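Local structure of periplasmic beta-glucosidase (Pseudomonas aeruginosa, 6R5R) at residues B[27-32]-B[51-56]. The protein probably hydrolyses terminal, non-reducing beta-D-glucosyl residues, releasing beta-D-glucose, as a periplasmic family 3 glycoside hydrolase. The protein carries 1 engineered substitution. Sequence-based numbering, arbitrary orientation.
Sequences VSVGAD and FNTVTR. With BGC (beta-D-glucopyranose), chain D.
With CG of F51 set between its own backbone N and carbonyl carbon (chi1 70°), the phenyl ring swings across to S28. The S28 backbone places CB over a face of the ring; chi1 61° then turns OG toward CZ, the far end of the ring. This is a CH-pi contact. CB lies 3.6 Å from the ring centroid, over the face, and OG is 3.5 Å from CZ of F51. The backbones are joined by one direct hydrogen bond, from F51 N to V27 O at 3.0 Å. Beyond it a water takes over: it accepts from V29 N, and it donates to F51 O, with 2.7 Å from the water oxygen to F51 O. It also hydrogen-bonds T53 OG1, so three groups fix its place between the diverging loops. On the sugar side, N52 ND2 donates to O3 of the bound glucose at 2.9 Å. F51 CE2 comes within 3.2 Å of the glucose O2. F51 and N52 thus belong to the glycan pocket. S28 CB lies across the ring plane from the glucose O2, which approaches obliquely, so S28 supports F51 from the second shell. The two loops follow the adjacent parallel strands 25-27 and 49-51 of the TIM-barrel-like N-terminal domain. They lead into helices 35-43 and 56-66; V29 packs on both helices, and T53 rests on helix 56-66.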
ATOM      1  N   VAL B  27      32.460  10.834  -9.638  1.00 11.81           N
ATOM      2  CA  VAL B  27      32.818   9.419  -9.946  1.00 13.46           C
ATOM      3  C   VAL B  27      33.483   8.749  -8.756  1.00 14.43           C
ATOM      4  O   VAL B  27      33.968   9.425  -7.807  1.00 15.35           O
ATOM      5  CB  VAL B  27      33.703   9.323 -11.200  1.00 15.39           C
ATOM      6  CG1 VAL B  27      32.891   9.660 -12.417  1.00 18.83           C
ATOM      7  CG2 VAL B  27      34.893  10.223 -11.099  1.00 16.61           C
ATOM      8  N   SER B  28      33.545   7.426  -8.855  1.00 15.65           N
ATOM      9  CA  SER B  28      34.231   6.577  -7.856  1.00 16.38           C
ATOM     10  C   SER B  28      35.263   5.721  -8.580  1.00 15.91           C
ATOM     11  O   SER B  28      35.015   5.367  -9.751  1.00 16.69           O
ATOM     12  CB  SER B  28      33.295   5.726  -7.112  1.00 17.01           C
ATOM     13  OG  SER B  28      32.610   4.836  -7.972  1.00 19.43           O
ATOM     14  N   VAL B  29      36.352   5.388  -7.912  1.00 15.93           N
ATOM     15  CA  VAL B  29      37.290   4.369  -8.446  1.00 16.86           C
ATOM     16  C   VAL B  29      36.563   3.029  -8.492  1.00 21.55           C
ATOM     17  O   VAL B  29      35.944   2.615  -7.482  1.00 22.42           O
ATOM     18  CB  VAL B  29      38.555   4.254  -7.593  1.00 18.87           C
ATOM     19  CG1 VAL B  29      39.421   3.101  -8.088  1.00 21.49           C
ATOM     20  CG2 VAL B  29      39.303   5.574  -7.543  1.00 20.27           C
ATOM     21  N   GLY B  30      36.630   2.335  -9.613  1.00 19.03           N
ATOM     22  CA  GLY B  30      35.973   1.017  -9.695  1.00 22.12           C
ATOM     23  C   GLY B  30      36.066   0.462 -11.090  1.00 24.54           C
ATOM     24  O   GLY B  30      36.870   0.972 -11.873  1.00 20.18           O
ATOM     25  N   ALA B  31      35.255  -0.533 -11.389  1.00 27.45           N
ATOM     26  CA  ALA B  31      35.240  -1.240 -12.692  1.00 33.41           C
ATOM     27  C   ALA B  31      35.084  -0.223 -13.811  1.00 31.14           C
ATOM     28  O   ALA B  31      35.882  -0.252 -14.779  1.00 35.51           O
ATOM     29  CB  ALA B  31      34.101  -2.225 -12.718  1.00 34.74           C
ATOM     30  N   ASP B  32      34.126   0.689 -13.635  1.00 32.16           N
ATOM     31  CA  ASP B  32      33.748   1.682 -14.665  1.00 33.88           C
ATOM     32  C   ASP B  32      34.807   2.781 -14.734  1.00 28.75           C
ATOM     33  O   ASP B  32      34.847   3.455 -15.768  1.00 29.43           O
ATOM     34  CB  ASP B  32      32.383   2.311 -14.375  1.00 37.93           C
ATOM     35  CG  ASP B  32      31.227   1.327 -14.237  1.00 44.02           C
ATOM     36  OD1 ASP B  32      31.192   0.367 -15.006  1.00 46.05           O
ATOM     37  OD2 ASP B  32      30.345   1.557 -13.364  1.00 43.55           O
ATOM     38  N   PHE B  51      33.487  10.116  -4.957  1.00 12.82           N
ATOM     39  CA  PHE B  51      32.885   9.409  -3.813  1.00 12.82           C
ATOM     40  C   PHE B  51      33.554   8.053  -3.624  1.00 13.99           C
ATOM     41  O   PHE B  51      34.144   7.488  -4.584  1.00 14.17           O
ATOM     42  CB  PHE B  51      31.359   9.335  -3.948  1.00 13.97           C
ATOM     43  CG  PHE B  51      30.847   8.430  -5.043  1.00 12.72           C
ATOM     44  CD1 PHE B  51      30.853   8.860  -6.354  1.00 14.15           C
ATOM     45  CD2 PHE B  51      30.335   7.178  -4.765  1.00 14.95           C
ATOM     46  CE1 PHE B  51      30.357   8.065  -7.373  1.00 14.11           C
ATOM     47  CE2 PHE B  51      29.878   6.367  -5.797  1.00 14.81           C
ATOM     48  CZ  PHE B  51      29.906   6.807  -7.099  1.00 15.36           C
ATOM     49  N   ASN B  52      33.473   7.538  -2.379  1.00 13.13           N
ATOM     50  CA  ASN B  52      33.968   6.196  -1.983  1.00 12.95           C
ATOM     51  C   ASN B  52      35.502   6.090  -1.947  1.00 13.70           C
ATOM     52  O   ASN B  52      35.965   4.951  -1.723  1.00 16.78           O
ATOM     53  CB  ASN B  52      33.393   5.105  -2.875  1.00 13.34           C
ATOM     54  CG  ASN B  52      31.949   4.784  -2.582  1.00 16.51           C
ATOM     55  OD1 ASN B  52      31.415   5.248  -1.586  1.00 16.67           O
ATOM     56  ND2 ASN B  52      31.343   4.027  -3.480  1.00 16.04           N
ATOM     57  N   THR B  53      36.237   7.198  -1.940  1.00 12.40           N
ATOM     58  CA  THR B  53      37.694   7.203  -1.590  1.00 14.65           C
ATOM     59  C   THR B  53      37.805   7.823  -0.201  1.00 14.41           C
ATOM     60  O   THR B  53      37.339   8.952  -0.068  1.00 14.43           O
ATOM     61  CB  THR B  53      38.532   7.943  -2.642  1.00 16.39           C
ATOM     62  OG1 THR B  53      38.547   7.132  -3.816  1.00 15.92           O
ATOM     63  CG2 THR B  53      39.962   8.142  -2.178  1.00 16.72           C
ATOM     64  N   VAL B  54      38.308   7.071   0.780  1.00 14.54           N
ATOM     65  CA  VAL B  54      37.971   7.423   2.193  1.00 15.91           C
ATOM     66  C   VAL B  54      39.185   7.419   3.111  1.00 17.49           C
ATOM     67  O   VAL B  54      38.956   7.432   4.336  1.00 18.04           O
ATOM     68  CB  VAL B  54      36.889   6.463   2.710  1.00 16.41           C
ATOM     69  CG1 VAL B  54      35.646   6.543   1.819  1.00 18.12           C
ATOM     70  CG2 VAL B  54      37.382   5.033   2.770  1.00 16.93           C
ATOM     71  N   THR B  55      40.411   7.377   2.602  1.00 17.09           N
ATOM     72  CA  THR B  55      41.582   7.539   3.510  1.00 19.58           C
ATOM     73  C   THR B  55      42.394   8.770   3.093  1.00 19.16           C
ATOM     74  O   THR B  55      42.409   9.163   1.880  1.00 18.31           O
ATOM     75  CB  THR B  55      42.469   6.305   3.518  1.00 20.37           C
ATOM     76  OG1 THR B  55      43.205   6.291   2.302  1.00 23.64           O
ATOM     77  CG2 THR B  55      41.701   5.011   3.675  1.00 22.02           C
ATOM     78  N   ARG B  56      43.127   9.314   4.035  1.00 18.39           N
ATOM     79  CA  ARG B  56      43.850  10.573   3.796  1.00 20.37           C
ATOM     80  C   ARG B  56      44.852  10.407   2.650  1.00 19.46           C
ATOM     81  O   ARG B  56      44.915  11.267   1.760  1.00 19.01           O
ATOM     82  CB  ARG B  56      44.564  11.122   5.029  1.00 24.89           C
ATOM     83  CG  ARG B  56      45.524  12.243   4.633  1.00 29.06           C
ATOM     84  CD  ARG B  56      46.508  12.550   5.731  1.00 32.72           C
ATOM     85  NE  ARG B  56      45.829  13.396   6.681  1.00 32.41           N
ATOM     86  CZ  ARG B  56      46.445  14.107   7.613  1.00 34.81           C
ATOM     87  NH1 ARG B  56      47.763  14.042   7.740  1.00 34.95           N
ATOM     88  NH2 ARG B  56      45.728  14.877   8.401  1.00 32.11           N
TER
HETATM   89  C2  BGC D   2      26.932   3.698  -3.570  1.00 23.87           C
HETATM   90  C3  BGC D   2      27.826   2.507  -3.782  1.00 24.10           C
HETATM   91  C4  BGC D   2      27.003   1.241  -3.531  1.00 22.99           C
HETATM   92  C5  BGC D   2      25.734   1.219  -4.387  1.00 23.95           C
HETATM   93  C6  BGC D   2      24.893   0.000  -4.041  1.00 24.94           C
HETATM   94  C1  BGC D   2      25.724   3.519  -4.476  1.00 20.92           C
HETATM   95  O2  BGC D   2      27.706   4.860  -3.940  1.00 24.86           O
HETATM   96  O3  BGC D   2      28.891   2.648  -2.817  1.00 21.34           O
HETATM   97  O4  BGC D   2      27.828   0.130  -3.903  1.00 29.33           O
HETATM   98  O5  BGC D   2      24.949   2.397  -4.120  1.00 21.15           O
HETATM   99  O6  BGC D   2      23.690   0.188  -4.786  1.00 27.54           O
HETATM  100  O   HOH W   1      36.399   6.074  -5.143  1.00 15.72           O